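Local atomic coordinates of probable hydrolase (Pseudomonas aeruginosa, PDB entry 7AL6), a protein that is of unknown function but has an alpha/beta hydrolase fold and is probably a hydrolase, perhaps a lipolytic enzyme. Residues A[44-47]-A[48-52]; A[67-70]-A[71-75]; A[184-187]-A[188-192]. All coordinates share one frame; numbering follows the deposited sequence.

Contact 1: A[44-47]-A[48-52]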
loop_
_atom_site.group_PDB
_atom_site.type_symbol
_atom_site.label_atom_id
_atom_site.label_comp_id
_atom_site.label_asym_id
_atom_site.label_seq_id
_atom_site.Cartn_x
_atom_site.Cartn_y
_atom_site.Cartn_z
ATOM N N SER A 44 -18.399 -21.868 13.770
ATOM C CA SER A 44 -19.822 -21.776 13.352
ATOM C C SER A 44 -20.712 -22.680 14.211
ATOM O O SER A 44 -21.810 -22.302 14.467
ATOM C CB SER A 44 -20.020 -22.014 11.882
ATOM O OG SER A 44 -19.531 -23.262 11.473
ATOM N N ARG A 45 -20.242 -23.842 14.622
ATOM C CA ARG A 45 -21.044 -24.760 15.463
ATOM C C ARG A 45 -20.879 -24.426 16.955
ATOM O O ARG A 45 -21.829 -24.512 17.682
ATOM C CB ARG A 45 -20.612 -26.205 15.240
ATOM C CG ARG A 45 -20.798 -26.742 13.837
ATOM C CD ARG A 45 -20.761 -28.243 13.928
ATOM N NE ARG A 45 -20.457 -28.910 12.695
ATOM C CZ ARG A 45 -21.342 -29.553 11.971
ATOM N NH1 ARG A 45 -22.595 -29.605 12.362
ATOM N NH2 ARG A 45 -20.976 -30.136 10.859
ATOM N N LEU A 46 -19.658 -24.157 17.386
ATOM C CA LEU A 46 -19.308 -23.929 18.806
ATOM C C LEU A 46 -19.793 -22.606 19.391
ATOM O O LEU A 46 -20.455 -22.653 20.379
ATOM C CB LEU A 46 -17.790 -24.010 18.915
ATOM C CG LEU A 46 -17.238 -23.797 20.310
ATOM C CD1 LEU A 46 -18.009 -24.626 21.305
ATOM C CD2 LEU A 46 -15.764 -24.109 20.353
ATOM N N ALA A 47 -19.573 -21.487 18.718
ATOM C CA ALA A 47 -19.837 -20.151 19.282
ATOM C C ALA A 47 -21.311 -20.002 19.636
ATOM O O ALA A 47 -21.587 -19.501 20.692
ATOM C CB ALA A 47 -19.384 -19.061 18.354
ATOM N N PRO A 48 -22.297 -20.417 18.828
ATOM C CA PRO A 48 -23.689 -20.237 19.188
ATOM C C PRO A 48 -24.088 -20.970 20.473
ATOM O O PRO A 48 -25.025 -20.590 21.045
ATOM C CB PRO A 48 -24.459 -20.810 17.999
ATOM C CG PRO A 48 -23.491 -20.750 16.882
ATOM C CD PRO A 48 -22.152 -21.015 17.523
ATOM N N LYS A 49 -23.399 -22.050 20.811
ATOM C CA LYS A 49 -23.667 -22.888 22.007
ATOM C C LYS A 49 -23.099 -22.269 23.291
ATOM O O LYS A 49 -23.417 -22.766 24.343
ATOM C CB LYS A 49 -23.092 -24.283 21.780
ATOM C CG LYS A 49 -23.774 -25.081 20.686
ATOM C CD LYS A 49 -23.154 -26.413 20.449
ATOM C CE LYS A 49 -23.897 -27.234 19.426
ATOM N NZ LYS A 49 -24.052 -26.516 18.148
ATOM N N LEU A 50 -22.223 -21.281 23.205
ATOM C CA LEU A 50 -21.615 -20.650 24.394
ATOM C C LEU A 50 -22.385 -19.389 24.775
ATOM O O LEU A 50 -21.911 -18.317 24.486
ATOM C CB LEU A 50 -20.146 -20.371 24.096
ATOM C CG LEU A 50 -19.286 -21.614 23.907
ATOM C CD1 LEU A 50 -17.895 -21.244 23.465
ATOM C CD2 LEU A 50 -19.251 -22.443 25.174
ATOM N N ALA A 51 -23.506 -19.543 25.467
ATOM C CA ALA A 51 -24.356 -18.444 25.900
ATOM C C ALA A 51 -23.620 -17.519 26.861
ATOM O O ALA A 51 -22.728 -17.924 27.603
ATOM C CB ALA A 51 -25.604 -19.003 26.584
ATOM N N GLY A 52 -23.999 -16.255 26.861
ATOM C CA GLY A 52 -23.378 -15.363 27.819
ATOM C C GLY A 52 -21.966 -14.920 27.494
ATOM O O GLY A 52 -21.425 -14.070 28.223
#
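Leu46 and Leu50, four residues apart, touch at an angle, methyl to methyl, with Leu46 CD1 lying 4.0 Å from Leu50 CD1. Leu46 reaches this place because its CG stands anti to the backbone N (chi1 180°), which swings the isopropyl end, CG and its methyls, round to Leu50. This is the closely packed side: Val276 of helix 270-284 lies against Leu46, while Ile55 of strand 53-58 meets both Leu50 and Ala47. The other side is looser. The Pro48 ring is largely exposed, with CG 3.3 Å from Ser44 O, and Lys49 stretches back along the turn until a bend at its last torsion (chi4 55°) brings NZ to 3.0 Å from Arg45 O, to which it hydrogen-bonds. That ammonium group also forms a salt bridge with Glu270, whose carboxylate binds Arg45 NH1 as well, so one acid bridges two cationic side chains. Two short-span backbone bonds close the chain on itself: Lys49 N to Leu46 O at 3.0 Å and Leu50 N to Ala47 O at 3.1 Å. These two successive i to i+3 bonds make overlapping turns, here in the loop that joins strands 28-33 and 53-58 of the alpha/beta hydrolase sheet.

Contact 2: A[67-70]-A[71-75]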
loop_
_atom_site.group_PDB
_atom_site.type_symbol
_atom_site.label_atom_id
_atom_site.label_comp_id
_atom_site.label_asym_id
_atom_site.label_seq_id
_atom_site.Cartn_x
_atom_site.Cartn_y
_atom_site.Cartn_z
ATOM N N ALA A 67 -8.321 -8.783 5.157
ATOM C CA ALA A 67 -7.368 -8.361 4.147
ATOM C C ALA A 67 -6.087 -9.176 4.232
ATOM O O ALA A 67 -5.714 -9.679 5.294
ATOM C CB ALA A 67 -7.064 -6.877 4.324
ATOM N N HIS A 68 -5.422 -9.312 3.086
ATOM C CA HIS A 68 -4.021 -9.691 3.045
ATOM C C HIS A 68 -3.157 -8.557 3.592
ATOM O O HIS A 68 -3.486 -7.378 3.467
ATOM C CB HIS A 68 -3.578 -10.008 1.611
ATOM C CG HIS A 68 -4.355 -11.091 0.965
ATOM N ND1 HIS A 68 -4.550 -12.319 1.560
ATOM C CD2 HIS A 68 -5.038 -11.119 -0.203
ATOM C CE1 HIS A 68 -5.301 -13.066 0.774
ATOM N NE2 HIS A 68 -5.612 -12.359 -0.298
ATOM N N ARG A 69 -2.046 -8.924 4.208
ATOM C CA ARG A 69 -1.100 -7.928 4.693
ATOM C C ARG A 69 -0.491 -7.149 3.529
ATOM O O ARG A 69 -0.393 -7.647 2.406
ATOM C CB ARG A 69 0.036 -8.595 5.471
ATOM C CG ARG A 69 -0.391 -9.367 6.737
ATOM C CD ARG A 69 0.825 -9.595 7.655
ATOM N NE ARG A 69 0.501 -10.436 8.794
ATOM C CZ ARG A 69 -0.292 -10.056 9.791
ATOM N NH1 ARG A 69 -0.818 -8.850 9.795
ATOM N NH2 ARG A 69 -0.543 -10.885 10.790
ATOM N N ALA A 70 -0.042 -5.932 3.821
ATOM C CA ALA A 70 0.651 -5.120 2.826
ATOM C C ALA A 70 1.921 -5.809 2.333
ATOM O O ALA A 70 2.428 -6.771 2.930
ATOM C CB ALA A 70 0.986 -3.743 3.401
ATOM N N GLU A 71 2.428 -5.308 1.204
ATOM C CA GLU A 71 3.619 -5.870 0.572
ATOM C C GLU A 71 4.790 -5.934 1.548
ATOM O O GLU A 71 5.035 -4.980 2.293
ATOM C CB GLU A 71 4.034 -4.975 -0.597
ATOM C CG GLU A 71 3.045 -4.842 -1.703
ATOM C CD GLU A 71 3.375 -5.761 -2.855
ATOM O OE1 GLU A 71 3.135 -5.360 -4.015
ATOM O OE2 GLU A 71 3.881 -6.877 -2.600
ATOM N N GLY A 72 5.554 -7.016 1.488
ATOM C CA GLY A 72 6.721 -7.209 2.325
ATOM C C GLY A 72 6.463 -7.593 3.777
ATOM O O GLY A 72 7.406 -7.995 4.454
ATOM N N ALA A 73 5.232 -7.482 4.279
ATOM C CA ALA A 73 4.942 -7.874 5.654
ATOM C C ALA A 73 4.929 -9.395 5.793
ATOM O O ALA A 73 4.626 -10.117 4.851
ATOM C CB ALA A 73 3.613 -7.296 6.113
ATOM N N SER A 74 5.272 -9.865 6.977
ATOM C CA SER A 74 5.422 -11.291 7.324
ATOM C C SER A 74 4.166 -11.883 7.977
ATOM O O SER A 74 3.344 -11.143 8.425
ATOM C CB SER A 74 6.617 -11.402 8.197
ATOM O OG SER A 74 6.409 -10.751 9.423
ATOM N N TYR A 75 4.040 -13.200 8.006
ATOM C CA TYR A 75 2.922 -13.903 8.674
ATOM C C TYR A 75 3.514 -14.788 9.779
ATOM O O TYR A 75 3.329 -15.967 9.760
ATOM C CB TYR A 75 2.066 -14.708 7.703
ATOM C CG TYR A 75 1.141 -13.932 6.800
ATOM C CD1 TYR A 75 1.575 -13.447 5.583
ATOM C CD2 TYR A 75 -0.190 -13.762 7.110
ATOM C CE1 TYR A 75 0.732 -12.773 4.721
ATOM C CE2 TYR A 75 -1.048 -13.085 6.265
ATOM C CZ TYR A 75 -0.587 -12.592 5.065
ATOM O OH TYR A 75 -1.407 -11.926 4.231
#
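Tyr75 OH is held by two partners: Arg69 N donates to it across 3.1 Å in a nearly straight bond (N-H...O 169°), and Asp202 hydrogen-bonds to it from a separate loop. His68 lies close by, with CA 3.6 Å from Tyr75 OH and the hydroxyl near the plane of the imidazole, at its edge. Behind the hydroxyl, the tyrosine ring lies against the arginine chain. Arg69 CG sits over one face, 4.0 Å from the Tyr75 ring centroid and 27° off its normal, making a CH-pi contact, and the two side chains lie alongside one another, running in opposite senses. Arg69 is extended from CG to NE, which takes NE along the same ring towards the rim; Arg69 NE ends 3.0 Å from Ser74 O. The guanidinium plane is turned 45° from the ring, and its NH2 forms a salt bridge with Asp83 on helix 77-91. Between Arg69 and Tyr75 the chain reverses through a type II beta turn from Ala70 to Ala73, closed by Ala73 N donating to Ala70 O at 3.2 Å, with Gly72 at positive phi in its third position. Ala73 CB points back into the loop, 3.9 Å from Arg69 CB. Arg204 binds the carbonyl oxygens of Arg69 and Ala70, while Ala70 packs on Glu71 of a second subunit and Ala73 on Ala73 of that subunit.

Contact 3: A[184-187]-A[188-192]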
loop_
_atom_site.group_PDB
_atom_site.type_symbol
_atom_site.label_atom_id
_atom_site.label_comp_id
_atom_site.label_asym_id
_atom_site.label_seq_id
_atom_site.Cartn_x
_atom_site.Cartn_y
_atom_site.Cartn_z
ATOM N N LEU A 184 -18.502 -25.821 5.586
ATOM C CA LEU A 184 -18.625 -24.622 6.409
ATOM C C LEU A 184 -17.436 -23.685 6.193
ATOM O O LEU A 184 -17.597 -22.488 5.964
ATOM C CB LEU A 184 -18.769 -25.037 7.875
ATOM C CG LEU A 184 -20.125 -25.636 8.232
ATOM C CD1 LEU A 184 -20.070 -26.344 9.593
ATOM C CD2 LEU A 184 -21.189 -24.581 8.235
ATOM N N LEU A 185 -16.226 -24.225 6.203
ATOM C CA LEU A 185 -15.071 -23.402 5.930
ATOM C C LEU A 185 -15.098 -22.816 4.516
ATOM O O LEU A 185 -14.655 -21.677 4.315
ATOM C CB LEU A 185 -13.818 -24.209 6.164
ATOM C CG LEU A 185 -13.554 -24.554 7.638
ATOM C CD1 LEU A 185 -12.498 -25.633 7.691
ATOM C CD2 LEU A 185 -13.117 -23.325 8.415
ATOM N N ALA A 186 -15.609 -23.578 3.528
ATOM C CA ALA A 186 -15.677 -23.120 2.140
ATOM C C ALA A 186 -16.587 -21.908 1.960
ATOM O O ALA A 186 -16.359 -21.104 1.057
ATOM C CB ALA A 186 -16.192 -24.235 1.216
ATOM N N GLN A 187 -17.601 -21.754 2.787
ATOM C CA GLN A 187 -18.557 -20.628 2.691
ATOM C C GLN A 187 -17.829 -19.292 2.879
ATOM O O GLN A 187 -18.298 -18.323 2.355
ATOM C CB GLN A 187 -19.686 -20.805 3.692
ATOM C CG GLN A 187 -20.520 -22.029 3.400
ATOM C CD GLN A 187 -21.922 -21.888 3.916
ATOM O OE1 GLN A 187 -22.163 -21.929 5.106
ATOM N NE2 GLN A 187 -22.855 -21.700 3.007
ATOM N N ARG A 188 -16.794 -19.264 3.708
ATOM C CA ARG A 188 -15.984 -18.074 4.023
ATOM C C ARG A 188 -14.593 -18.142 3.395
ATOM O O ARG A 188 -13.938 -17.149 3.453
ATOM C CB ARG A 188 -15.874 -17.977 5.546
ATOM C CG ARG A 188 -15.704 -16.580 6.105
ATOM C CD ARG A 188 -15.723 -16.479 7.617
ATOM N NE ARG A 188 -15.354 -15.156 8.046
ATOM C CZ ARG A 188 -16.199 -14.219 8.411
ATOM N NH1 ARG A 188 -17.485 -14.467 8.481
ATOM N NH2 ARG A 188 -15.745 -13.036 8.747
ATOM N N GLY A 189 -14.180 -19.262 2.815
ATOM C CA GLY A 189 -12.808 -19.450 2.315
ATOM C C GLY A 189 -12.656 -19.476 0.808
ATOM O O GLY A 189 -11.561 -19.545 0.348
ATOM N N LEU A 190 -13.733 -19.420 0.058
ATOM C CA LEU A 190 -13.671 -19.459 -1.409
ATOM C C LEU A 190 -13.888 -18.073 -2.015
ATOM O O LEU A 190 -14.780 -17.317 -1.583
ATOM C CB LEU A 190 -14.740 -20.414 -1.954
ATOM C CG LEU A 190 -14.530 -21.883 -1.561
ATOM C CD1 LEU A 190 -15.526 -22.769 -2.250
ATOM C CD2 LEU A 190 -13.135 -22.276 -1.948
ATOM N N GLU A 191 -13.094 -17.770 -3.012
ATOM C CA GLU A 191 -13.342 -16.615 -3.835
ATOM C C GLU A 191 -13.542 -17.008 -5.291
ATOM O O GLU A 191 -12.945 -17.967 -5.765
ATOM C CB GLU A 191 -12.196 -15.604 -3.743
ATOM C CG GLU A 191 -10.923 -16.038 -4.325
ATOM C CD GLU A 191 -9.867 -14.941 -4.169
ATOM O OE1 GLU A 191 -9.128 -14.963 -3.162
ATOM O OE2 GLU A 191 -9.811 -14.029 -5.014
ATOM N N PRO A 192 -14.326 -16.234 -6.030
ATOM C CA PRO A 192 -14.542 -16.529 -7.450
ATOM C C PRO A 192 -13.402 -16.055 -8.309
ATOM O O PRO A 192 -12.846 -14.972 -8.105
ATOM C CB PRO A 192 -15.808 -15.737 -7.792
ATOM C CG PRO A 192 -15.649 -14.465 -6.892
ATOM C CD PRO A 192 -15.143 -15.105 -5.557
HETATM O O HOH W 1 -16.026 -17.009 0.925
#
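The C-terminal end of helix 179-189, where the chain passes directly into strand 190-193, is built round Ala186 and Leu190. Ala186 CB lies 3.8 Å from Leu190 CD1, and the carbonyl of the same alanine is covered by the leucine side chain, with Leu190 CG 3.3 Å from Ala186 O. Leu190 CG is anti to its own carbonyl carbon (chi1 -65°), a setting that lays the side chain against the last helical turn. Trp199 of strand 196-199 touches both residues, and Tyr197 touches the leucine. At the end of the helix the bonds are of mixed span: Arg188 N donates to Leu185 O at 3.3 Å, an i to i+3 bond, and Ala186 O receives weak bonds from Gly189 N (i+3) and from Leu190 N (i+4). Leu190 is the first residue to leave helical angles, and it opens the two-stranded antiparallel sheet formed with strand 196-199. A water lies 3.0 Å from Gln187 O and 2.8 Å from Leu190 O, hydrogen-bonded between them, and so ties a carbonyl of the last turn to one of the strand. Arg188 leads away from this packing. Its CG is anti to the backbone N (chi1 -151°) and the chain runs extended to NE, which forms a salt bridge with Asp59, while NH2 pairs with Glu7 on strand 7-11, an outermost strand of the main sheet within this chain. Gln187 NE2 hydrogen-bonds to Gln4 O of a neighbouring (third) subunit, and Leu190 packs against Val5 of that subunit.

Overall arrangement
The contacts follow one another along the chain. Contacts 1 and 2 lie in loops on opposite sides of the chain's centre, their own centres 31 Å apart, one before and the other after strand 53-58 of the main sheet. Contact 3, at the end of helix 179-189, has its centre 21 Å from each of theirs. It touches contact 1 directly, Ser44 OG lying 3.7 Å from Leu184 CD1, but stays about 5 Å from contact 2 at the nearest atoms. Helix 179-189 thus packs against the loop before strand 53-58, while contacts 2 and 3 both lie against other subunits of the four-chain assembly.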